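Local coordinates for SusD homolog (Bacteroides thetaiotaomicron VPI-5482, PDB 3FDH), which probably binds glycans at the outer membrane as a SusD/RagB-family lipoprotein, helping to capture sugars for import, at residues 156-161 with 206-211; 88-93 with 162-167; 124-129 with 433-438. All coordinates share one frame; numbering follows the deposited sequence.

Interaction 1 (156-161 with 206-211); sequences EIYTQI and TMRLIN
The ring of Y158 is held between two aliphatic groups. L209 CD2 lies over the centre of one face, 3.8 Å from the ring centroid and only 7° off the normal, a CH-pi contact. I161 CD1, from the next turn of the ring's own helix, covers the opposite face. The second methyl of L209 also comes close: CD1 is 3.9 Å from Y158 CB. L209, just past helix 191-208, turns both methyls onto Y158. The contact thus packs helix 154-171 against the end of helix 191-208 in the helical SusD-like fold.

At the phenol end the partner changes to R208. Its guanidinium plane stands at 90° to the ring. The chain bends at chi2 and chi3, which folds CG and NE past the hydroxyl. R208 CG is 3.6 Å from Y158 OH, and R208 NE is 3.3 Å from the same oxygen. The stronger polar partners lie on two other helices: D125 takes the phenol on OD1 and the guanidinium on OD2, and E433 makes a second salt bridge to R208.

The contact is therefore apolar along the ring and polar at its end. The two carboxylates probably offset the buried arginine's charge.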
loop_
_atom_site.group_PDB
_atom_site.type_symbol
_atom_site.label_atom_id
_atom_site.label_comp_id
_atom_site.label_asym_id
_atom_site.label_seq_id
_atom_site.Cartn_x
_atom_site.Cartn_y
_atom_site.Cartn_z
ATOM N N GLU A 156 -13.851 -5.651 -15.660
ATOM C CA GLU A 156 -15.145 -5.905 -15.045
ATOM C C GLU A 156 -15.092 -5.686 -13.546
ATOM O O GLU A 156 -16.037 -5.200 -12.950
ATOM C CB GLU A 156 -15.647 -7.314 -15.343
ATOM C CG GLU A 156 -16.148 -7.431 -16.746
ATOM C CD GLU A 156 -16.409 -8.842 -17.200
ATOM O OE1 GLU A 156 -15.854 -9.802 -16.622
ATOM O OE2 GLU A 156 -17.139 -8.971 -18.191
ATOM N N ILE A 157 -13.958 -6.023 -12.947
ATOM C CA ILE A 157 -13.817 -5.887 -11.494
ATOM C C ILE A 157 -13.797 -4.396 -11.185
ATOM O O ILE A 157 -14.462 -3.919 -10.258
ATOM C CB ILE A 157 -12.566 -6.630 -10.934
ATOM C CG1 ILE A 157 -12.668 -8.145 -11.161
ATOM C CG2 ILE A 157 -12.418 -6.303 -9.389
ATOM C CD1 ILE A 157 -11.401 -8.933 -10.795
ATOM N N TYR A 158 -13.062 -3.635 -11.987
ATOM C CA TYR A 158 -12.979 -2.175 -11.783
ATOM C C TYR A 158 -14.336 -1.478 -11.944
ATOM O O TYR A 158 -14.654 -0.525 -11.215
ATOM C CB TYR A 158 -11.861 -1.485 -12.575
ATOM C CG TYR A 158 -10.631 -1.309 -11.676
ATOM C CD1 TYR A 158 -9.676 -2.284 -11.554
ATOM C CD2 TYR A 158 -10.509 -0.208 -10.886
ATOM C CE1 TYR A 158 -8.603 -2.135 -10.710
ATOM C CE2 TYR A 158 -9.462 -0.057 -10.013
ATOM C CZ TYR A 158 -8.497 -1.021 -9.935
ATOM O OH TYR A 158 -7.441 -0.838 -9.083
ATOM N N THR A 159 -15.159 -1.980 -12.854
ATOM C CA THR A 159 -16.487 -1.421 -12.998
ATOM C C THR A 159 -17.243 -1.631 -11.681
ATOM O O THR A 159 -17.966 -0.761 -11.233
ATOM C CB THR A 159 -17.262 -2.070 -14.139
ATOM O OG1 THR A 159 -16.622 -1.721 -15.375
ATOM C CG2 THR A 159 -18.705 -1.565 -14.153
ATOM N N GLN A 160 -17.027 -2.785 -11.058
ATOM C CA GLN A 160 -17.701 -3.136 -9.800
ATOM C C GLN A 160 -17.174 -2.292 -8.672
ATOM O O GLN A 160 -17.899 -1.851 -7.792
ATOM C CB GLN A 160 -17.550 -4.620 -9.465
ATOM C CG GLN A 160 -18.234 -5.517 -10.463
ATOM C CD GLN A 160 -17.917 -7.003 -10.267
ATOM O OE1 GLN A 160 -18.376 -7.641 -9.309
ATOM N NE2 GLN A 160 -17.202 -7.577 -11.233
ATOM N N ILE A 161 -15.897 -1.999 -8.760
ATOM C CA ILE A 161 -15.229 -1.183 -7.751
ATOM C C ILE A 161 -15.812 0.226 -7.721
ATOM O O ILE A 161 -16.212 0.762 -6.663
ATOM C CB ILE A 161 -13.717 -1.127 -8.005
ATOM C CG1 ILE A 161 -13.115 -2.498 -7.708
ATOM C CG2 ILE A 161 -13.058 -0.062 -7.169
ATOM C CD1 ILE A 161 -11.679 -2.699 -8.219
ATOM N N THR A 206 -8.998 6.019 -10.467
ATOM C CA THR A 206 -9.067 6.712 -11.748
ATOM C C THR A 206 -7.662 6.767 -12.352
ATOM O O THR A 206 -7.441 6.438 -13.537
ATOM C CB THR A 206 -9.707 8.109 -11.624
ATOM O OG1 THR A 206 -11.064 7.951 -11.161
ATOM C CG2 THR A 206 -9.690 8.848 -12.990
HETATM N N MSE A 207 -6.702 7.158 -11.531
HETATM C CA MSE A 207 -5.320 7.235 -12.019
HETATM C C MSE A 207 -4.817 5.836 -12.346
HETATM O O MSE A 207 -4.042 5.628 -13.286
HETATM C CB MSE A 207 -4.407 7.920 -11.005
HETATM C CG MSE A 207 -3.018 8.140 -11.570
HETATM SE SE MSE A 207 -2.974 9.485 -12.905
HETATM C CE MSE A 207 -3.049 10.797 -11.570
ATOM N N ARG A 208 -5.294 4.848 -11.594
ATOM C CA ARG A 208 -4.832 3.457 -11.826
ATOM C C ARG A 208 -5.042 2.991 -13.250
ATOM O O ARG A 208 -4.208 2.277 -13.833
ATOM C CB ARG A 208 -5.560 2.488 -10.903
ATOM C CG ARG A 208 -5.093 1.045 -11.108
ATOM C CD ARG A 208 -3.900 0.717 -10.217
ATOM N NE ARG A 208 -4.392 0.418 -8.870
ATOM C CZ ARG A 208 -4.127 1.107 -7.765
ATOM N NH1 ARG A 208 -3.286 2.117 -7.768
ATOM N NH2 ARG A 208 -4.648 0.714 -6.619
ATOM N N LEU A 209 -6.175 3.407 -13.825
ATOM C CA LEU A 209 -6.603 2.890 -15.143
ATOM C C LEU A 209 -6.288 3.802 -16.322
ATOM O O LEU A 209 -6.760 3.606 -17.425
ATOM C CB LEU A 209 -8.093 2.635 -15.151
ATOM C CG LEU A 209 -8.709 1.750 -14.075
ATOM C CD1 LEU A 209 -10.152 1.449 -14.470
ATOM C CD2 LEU A 209 -7.945 0.480 -13.840
ATOM N N ILE A 210 -5.482 4.791 -16.050
ATOM C CA ILE A 210 -5.182 5.855 -17.023
ATOM C C ILE A 210 -4.658 5.347 -18.357
ATOM O O ILE A 210 -4.982 5.885 -19.398
ATOM C CB ILE A 210 -4.206 6.914 -16.432
ATOM C CG1 ILE A 210 -4.279 8.217 -17.238
ATOM C CG2 ILE A 210 -2.765 6.360 -16.334
ATOM C CD1 ILE A 210 -5.642 8.887 -17.189
ATOM N N ASN A 211 -3.829 4.314 -18.309
ATOM C CA ASN A 211 -3.267 3.759 -19.533
ATOM C C ASN A 211 -4.344 3.348 -20.512
ATOM O O ASN A 211 -4.152 3.348 -21.736
ATOM C CB ASN A 211 -2.386 2.553 -19.181
ATOM C CG ASN A 211 -1.612 2.010 -20.359
ATOM O OD1 ASN A 211 -1.246 2.747 -21.277
ATOM N ND2 ASN A 211 -1.304 0.721 -20.312
#

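Interaction 2 (88-93 with 162-167); sequences NARIII and ISYLDD
R90 and I93 of helix 76-95 meet Y164 of helix 154-171, within the helical SusD-like fold. The backbones stay well apart: the nearest CA atoms, those of I93 and Y164, are 10.2 Å from each other. The Y164 side chain spans this gap, and the two segments bury 132 Å² in all.

The tight part is at the phenol. R90 NE donates a hydrogen bond to Y164 OH at 2.9 Å, with an N-H...O angle of 154°. The oxygen lies near the guanidinium plane, and NE in turn lies near the plane of the ring, at its edge. The two flat groups are turned 44° against each other. The arginine chain is extended from CG to NE, which carries the guanidinium from the flank of its helix to the hydroxyl. R90 CG also passes 3.6 Å from Y164 OH. The far end of the arginine is held too: NH1 hydrogen-bonds the backbone oxygen of C132.

The apolar part is looser. I93 meets the ring obliquely, through the last carbon of its longer branch. All three touching residues are partly exposed. The contact lies at the protein surface, and its centre is about 21 Å from the centre of the chain. Helix 106-127 also touches both helices: I93 on E113 and L165 on A117. The one close approach of the isoleucine is I93 CD1 to Y164 CE1, at 3.7 Å.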
loop_
_atom_site.group_PDB
_atom_site.type_symbol
_atom_site.label_atom_id
_atom_site.label_comp_id
_atom_site.label_asym_id
_atom_site.label_seq_id
_atom_site.Cartn_x
_atom_site.Cartn_y
_atom_site.Cartn_z
ATOM N N ASN A 88 -17.698 -10.914 3.551
ATOM C CA ASN A 88 -18.260 -10.358 4.779
ATOM C C ASN A 88 -18.878 -8.989 4.493
ATOM O O ASN A 88 -19.967 -8.672 4.963
ATOM C CB ASN A 88 -17.200 -10.252 5.897
ATOM C CG ASN A 88 -16.850 -11.589 6.500
ATOM O OD1 ASN A 88 -17.628 -12.544 6.398
ATOM N ND2 ASN A 88 -15.682 -11.671 7.161
ATOM N N ALA A 89 -18.172 -8.185 3.702
ATOM C CA ALA A 89 -18.663 -6.835 3.332
ATOM C C ALA A 89 -19.991 -6.954 2.601
ATOM O O ALA A 89 -20.929 -6.187 2.807
ATOM C CB ALA A 89 -17.643 -6.084 2.457
ATOM N N ARG A 90 -20.063 -7.978 1.778
ATOM C CA ARG A 90 -21.240 -8.211 0.953
ATOM C C ARG A 90 -22.402 -8.681 1.796
ATOM O O ARG A 90 -23.554 -8.385 1.498
ATOM C CB ARG A 90 -20.949 -9.171 -0.190
ATOM C CG ARG A 90 -20.161 -8.485 -1.283
ATOM C CD ARG A 90 -19.708 -9.453 -2.334
ATOM N NE ARG A 90 -19.209 -8.777 -3.525
ATOM C CZ ARG A 90 -18.603 -9.384 -4.541
ATOM N NH1 ARG A 90 -18.354 -10.677 -4.491
ATOM N NH2 ARG A 90 -18.239 -8.690 -5.605
ATOM N N ILE A 91 -22.071 -9.389 2.866
ATOM C CA ILE A 91 -23.106 -9.859 3.814
ATOM C C ILE A 91 -23.700 -8.626 4.493
ATOM O O ILE A 91 -24.911 -8.506 4.650
ATOM C CB ILE A 91 -22.556 -10.874 4.836
ATOM C CG1 ILE A 91 -22.315 -12.228 4.147
ATOM C CG2 ILE A 91 -23.522 -11.056 5.989
ATOM C CD1 ILE A 91 -21.475 -13.218 4.956
ATOM N N ILE A 92 -22.843 -7.673 4.839
ATOM C CA ILE A 92 -23.307 -6.448 5.481
ATOM C C ILE A 92 -24.246 -5.709 4.526
ATOM O O ILE A 92 -25.321 -5.221 4.895
ATOM C CB ILE A 92 -22.144 -5.496 5.811
ATOM C CG1 ILE A 92 -21.229 -6.094 6.908
ATOM C CG2 ILE A 92 -22.706 -4.154 6.238
ATOM C CD1 ILE A 92 -19.921 -5.280 7.199
ATOM N N ILE A 93 -23.827 -5.668 3.274
ATOM C CA ILE A 93 -24.541 -4.889 2.261
ATOM C C ILE A 93 -25.925 -5.459 2.104
ATOM O O ILE A 93 -26.912 -4.733 2.016
ATOM C CB ILE A 93 -23.795 -4.839 0.916
ATOM C CG1 ILE A 93 -22.451 -4.109 1.093
ATOM C CG2 ILE A 93 -24.702 -4.195 -0.129
ATOM C CD1 ILE A 93 -21.546 -4.130 -0.100
ATOM N N ILE A 162 -15.898 0.826 -8.894
ATOM C CA ILE A 162 -16.424 2.208 -8.983
ATOM C C ILE A 162 -17.900 2.270 -8.573
ATOM O O ILE A 162 -18.376 3.211 -7.914
ATOM C CB ILE A 162 -16.244 2.787 -10.376
ATOM C CG1 ILE A 162 -14.759 2.842 -10.694
ATOM C CG2 ILE A 162 -16.900 4.186 -10.461
ATOM C CD1 ILE A 162 -14.014 3.704 -9.717
ATOM N N SER A 163 -18.593 1.210 -8.921
ATOM C CA SER A 163 -20.011 1.091 -8.619
ATOM C C SER A 163 -20.223 1.026 -7.116
ATOM O O SER A 163 -21.118 1.674 -6.563
ATOM C CB SER A 163 -20.584 -0.125 -9.329
ATOM O OG SER A 163 -21.955 -0.299 -9.017
ATOM N N TYR A 164 -19.378 0.267 -6.446
ATOM C CA TYR A 164 -19.429 0.200 -4.993
ATOM C C TYR A 164 -19.195 1.564 -4.365
ATOM O O TYR A 164 -19.837 1.940 -3.380
ATOM C CB TYR A 164 -18.443 -0.805 -4.403
ATOM C CG TYR A 164 -18.972 -2.231 -4.324
ATOM C CD1 TYR A 164 -20.212 -2.503 -3.793
ATOM C CD2 TYR A 164 -18.180 -3.307 -4.709
ATOM C CE1 TYR A 164 -20.676 -3.804 -3.707
ATOM C CE2 TYR A 164 -18.634 -4.616 -4.617
ATOM C CZ TYR A 164 -19.874 -4.859 -4.119
ATOM O OH TYR A 164 -20.330 -6.165 -4.040
ATOM N N LEU A 165 -18.269 2.314 -4.945
ATOM C CA LEU A 165 -17.885 3.624 -4.394
ATOM C C LEU A 165 -19.025 4.607 -4.618
ATOM O O LEU A 165 -19.372 5.397 -3.742
ATOM C CB LEU A 165 -16.567 4.145 -4.994
ATOM C CG LEU A 165 -15.305 3.376 -4.534
ATOM C CD1 LEU A 165 -14.042 3.851 -5.248
ATOM C CD2 LEU A 165 -15.165 3.467 -2.996
ATOM N N ASP A 166 -19.664 4.497 -5.765
ATOM C CA ASP A 166 -20.788 5.398 -6.053
ATOM C C ASP A 166 -21.924 5.097 -5.096
ATOM O O ASP A 166 -22.578 6.000 -4.572
ATOM C CB ASP A 166 -21.228 5.297 -7.501
ATOM C CG ASP A 166 -20.248 5.945 -8.452
ATOM O OD1 ASP A 166 -19.461 6.829 -8.027
ATOM O OD2 ASP A 166 -20.286 5.560 -9.635
ATOM N N ASP A 167 -22.135 3.813 -4.842
ATOM C CA ASP A 167 -23.204 3.387 -3.918
ATOM C C ASP A 167 -22.891 3.957 -2.557
ATOM O O ASP A 167 -23.734 4.513 -1.869
ATOM C CB ASP A 167 -23.265 1.873 -3.784
ATOM C CG ASP A 167 -23.819 1.182 -5.015
ATOM O OD1 ASP A 167 -24.368 1.866 -5.898
ATOM O OD2 ASP A 167 -23.703 -0.063 -5.094
#

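Interaction 3 (124-129 with 433-438); sequences ADFFGD and ETYNDF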
loop_
_atom_site.group_PDB
_atom_site.type_symbol
_atom_site.label_atom_id
_atom_site.label_comp_id
_atom_site.label_asym_id
_atom_site.label_seq_id
_atom_site.Cartn_x
_atom_site.Cartn_y
_atom_site.Cartn_z
ATOM N N ALA A 124 -8.083 -7.269 -7.954
ATOM C CA ALA A 124 -7.857 -6.883 -9.342
ATOM C C ALA A 124 -6.429 -6.447 -9.553
ATOM O O ALA A 124 -5.799 -6.810 -10.515
ATOM C CB ALA A 124 -8.862 -5.790 -9.797
ATOM N N ASP A 125 -5.907 -5.665 -8.632
ATOM C CA ASP A 125 -4.543 -5.106 -8.795
ATOM C C ASP A 125 -3.439 -6.148 -8.736
ATOM O O ASP A 125 -2.443 -6.113 -9.516
ATOM C CB ASP A 125 -4.279 -4.026 -7.770
ATOM C CG ASP A 125 -5.063 -2.808 -8.052
ATOM O OD1 ASP A 125 -5.554 -2.642 -9.198
ATOM O OD2 ASP A 125 -5.222 -2.026 -7.097
ATOM N N PHE A 126 -3.643 -7.119 -7.851
ATOM C CA PHE A 126 -2.588 -8.092 -7.591
ATOM C C PHE A 126 -2.691 -9.326 -8.410
ATOM O O PHE A 126 -1.676 -9.858 -8.818
ATOM C CB PHE A 126 -2.425 -8.353 -6.083
ATOM C CG PHE A 126 -1.768 -7.231 -5.435
ATOM C CD1 PHE A 126 -2.492 -6.094 -5.084
ATOM C CD2 PHE A 126 -0.402 -7.213 -5.319
ATOM C CE1 PHE A 126 -1.856 -5.016 -4.614
ATOM C CE2 PHE A 126 0.231 -6.155 -4.811
ATOM C CZ PHE A 126 -0.479 -5.042 -4.477
ATOM N N PHE A 127 -3.908 -9.753 -8.691
ATOM C CA PHE A 127 -4.079 -11.007 -9.385
ATOM C C PHE A 127 -4.560 -10.916 -10.815
ATOM O O PHE A 127 -4.426 -11.866 -11.574
ATOM C CB PHE A 127 -4.979 -11.936 -8.549
ATOM C CG PHE A 127 -4.416 -12.196 -7.202
ATOM C CD1 PHE A 127 -3.486 -13.177 -7.023
ATOM C CD2 PHE A 127 -4.814 -11.443 -6.114
ATOM C CE1 PHE A 127 -2.950 -13.413 -5.787
ATOM C CE2 PHE A 127 -4.276 -11.657 -4.879
ATOM C CZ PHE A 127 -3.337 -12.633 -4.706
ATOM N N GLY A 128 -5.062 -9.750 -11.182
ATOM C CA GLY A 128 -5.571 -9.508 -12.533
ATOM C C GLY A 128 -6.990 -9.973 -12.636
ATOM O O GLY A 128 -7.811 -9.725 -11.749
ATOM N N ASP A 129 -7.251 -10.666 -13.739
ATOM C CA ASP A 129 -8.546 -11.291 -13.979
ATOM C C ASP A 129 -8.729 -12.320 -12.879
ATOM O O ASP A 129 -7.793 -13.076 -12.552
ATOM C CB ASP A 129 -8.600 -11.998 -15.308
ATOM C CG ASP A 129 -8.634 -11.038 -16.491
ATOM O OD1 ASP A 129 -8.343 -9.830 -16.355
ATOM O OD2 ASP A 129 -8.949 -11.537 -17.567
ATOM N N GLU A 433 0.621 -0.241 -2.513
ATOM C CA GLU A 433 0.237 0.779 -3.501
ATOM C C GLU A 433 1.444 1.232 -4.355
ATOM O O GLU A 433 1.307 1.511 -5.528
ATOM C CB GLU A 433 -0.485 1.934 -2.802
ATOM C CG GLU A 433 -0.982 3.045 -3.695
ATOM C CD GLU A 433 -2.047 2.605 -4.690
ATOM O OE1 GLU A 433 -2.585 1.505 -4.573
ATOM O OE2 GLU A 433 -2.371 3.416 -5.578
ATOM N N THR A 434 2.629 1.287 -3.773
ATOM C CA THR A 434 3.820 1.704 -4.552
ATOM C C THR A 434 4.119 0.757 -5.677
ATOM O O THR A 434 4.531 1.152 -6.768
ATOM C CB THR A 434 5.006 1.838 -3.716
ATOM O OG1 THR A 434 4.776 2.957 -2.853
ATOM C CG2 THR A 434 6.252 2.097 -4.590
ATOM N N TYR A 435 3.793 -0.488 -5.394
ATOM C CA TYR A 435 3.964 -1.576 -6.370
ATOM C C TYR A 435 2.955 -1.470 -7.542
ATOM O O TYR A 435 3.292 -1.740 -8.694
ATOM C CB TYR A 435 3.856 -2.894 -5.647
ATOM C CG TYR A 435 3.874 -4.092 -6.534
ATOM C CD1 TYR A 435 5.058 -4.505 -7.170
ATOM C CD2 TYR A 435 2.747 -4.864 -6.678
ATOM C CE1 TYR A 435 5.070 -5.615 -7.976
ATOM C CE2 TYR A 435 2.755 -5.975 -7.454
ATOM C CZ TYR A 435 3.915 -6.363 -8.095
ATOM O OH TYR A 435 3.847 -7.497 -8.839
ATOM N N ASN A 436 1.757 -1.003 -7.243
ATOM C CA ASN A 436 0.778 -0.660 -8.273
ATOM C C ASN A 436 1.316 0.491 -9.109
ATOM O O ASN A 436 1.305 0.421 -10.319
ATOM C CB ASN A 436 -0.569 -0.261 -7.696
ATOM C CG ASN A 436 -1.286 -1.410 -7.035
ATOM O OD1 ASN A 436 -1.192 -2.556 -7.508
ATOM N ND2 ASN A 436 -2.000 -1.119 -5.925
ATOM N N ASP A 437 1.794 1.558 -8.463
ATOM C CA ASP A 437 2.303 2.698 -9.216
ATOM C C ASP A 437 3.451 2.289 -10.122
ATOM O O ASP A 437 3.580 2.732 -11.261
ATOM C CB ASP A 437 2.832 3.801 -8.294
ATOM C CG ASP A 437 1.714 4.678 -7.636
ATOM O OD1 ASP A 437 0.729 5.050 -8.307
ATOM O OD2 ASP A 437 1.904 5.108 -6.476
ATOM N N PHE A 438 4.262 1.350 -9.644
ATOM C CA PHE A 438 5.487 0.981 -10.376
ATOM C C PHE A 438 5.102 0.279 -11.639
ATOM O O PHE A 438 5.615 0.542 -12.737
ATOM C CB PHE A 438 6.408 0.035 -9.537
ATOM C CG PHE A 438 7.727 -0.218 -10.200
ATOM C CD1 PHE A 438 8.772 0.660 -10.066
ATOM C CD2 PHE A 438 7.888 -1.281 -11.024
ATOM C CE1 PHE A 438 9.946 0.456 -10.734
ATOM C CE2 PHE A 438 9.056 -1.501 -11.675
ATOM C CZ PHE A 438 10.096 -0.632 -11.542
#
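The F126 and Y435 rings are inclined by 25° and strongly offset, and little of one ring sits over the other. Their centroids are 5.6 Å apart. The closest atoms are F126 CE2 and Y435 CD2, at 3.4 Å. Y435 has CG anti to the backbone N, which lays its ring beside that of F126. Helix 40-48 adds to this apolar patch, with I41 on F126 and A45 on Y435. The phenol of Y435 is hydrogen-bonded to the backbone oxygen of P461. The contact packs the C-terminal end of helix 106-127 against helix 431-443, in the buried core of the SusD-like helical fold.

N436 approaches D125 and F126 from helix 431-443. Its side chain crosses each of them at about a right angle. The amide is turned 64° from the D125 carboxylate and is also steeply turned against the F126 ring. Its oxygen passes beside the base of the aspartate: N436 OD1 is 3.4 Å from D125 CB. The same oxygen lies 3.9 Å from F126 CE1.

The amide nitrogen is used within its own helix. N436 ND2 donates to E433 OE1 at 3.0 Å, with an N-H...O angle of 163°. The acceptor lies in the amide plane, while the nitrogen stands above the carboxylate plane. This bond helps fix the rotation of the amide.

D125 OD1 takes the hydroxyl of Y158. D125 OD2 and E433 OE1 are 5.1 Å apart, so two like charges are buried close together, probably tolerated because R208 bridges both.

From the N terminus, helix 76-95 comes first and is followed by helix 106-127. Interaction 2 closes a loop when 162-167 returns to 88-93. Interaction 3 opens at 124-129, inside that loop, and closes only at 433-438, so the two cross. Interaction 1 joins 156-161 to 206-211. It falls wholly within the long loop of interaction 3 and crosses interaction 2. Helix 154-171 serves both interactions 1 and 2, whose centres are about 16 Å apart. Interactions 1 and 3 touch through a shared polar cluster. Together the contacts tie the early helices to helix 191-208 and to the late helix 431-443.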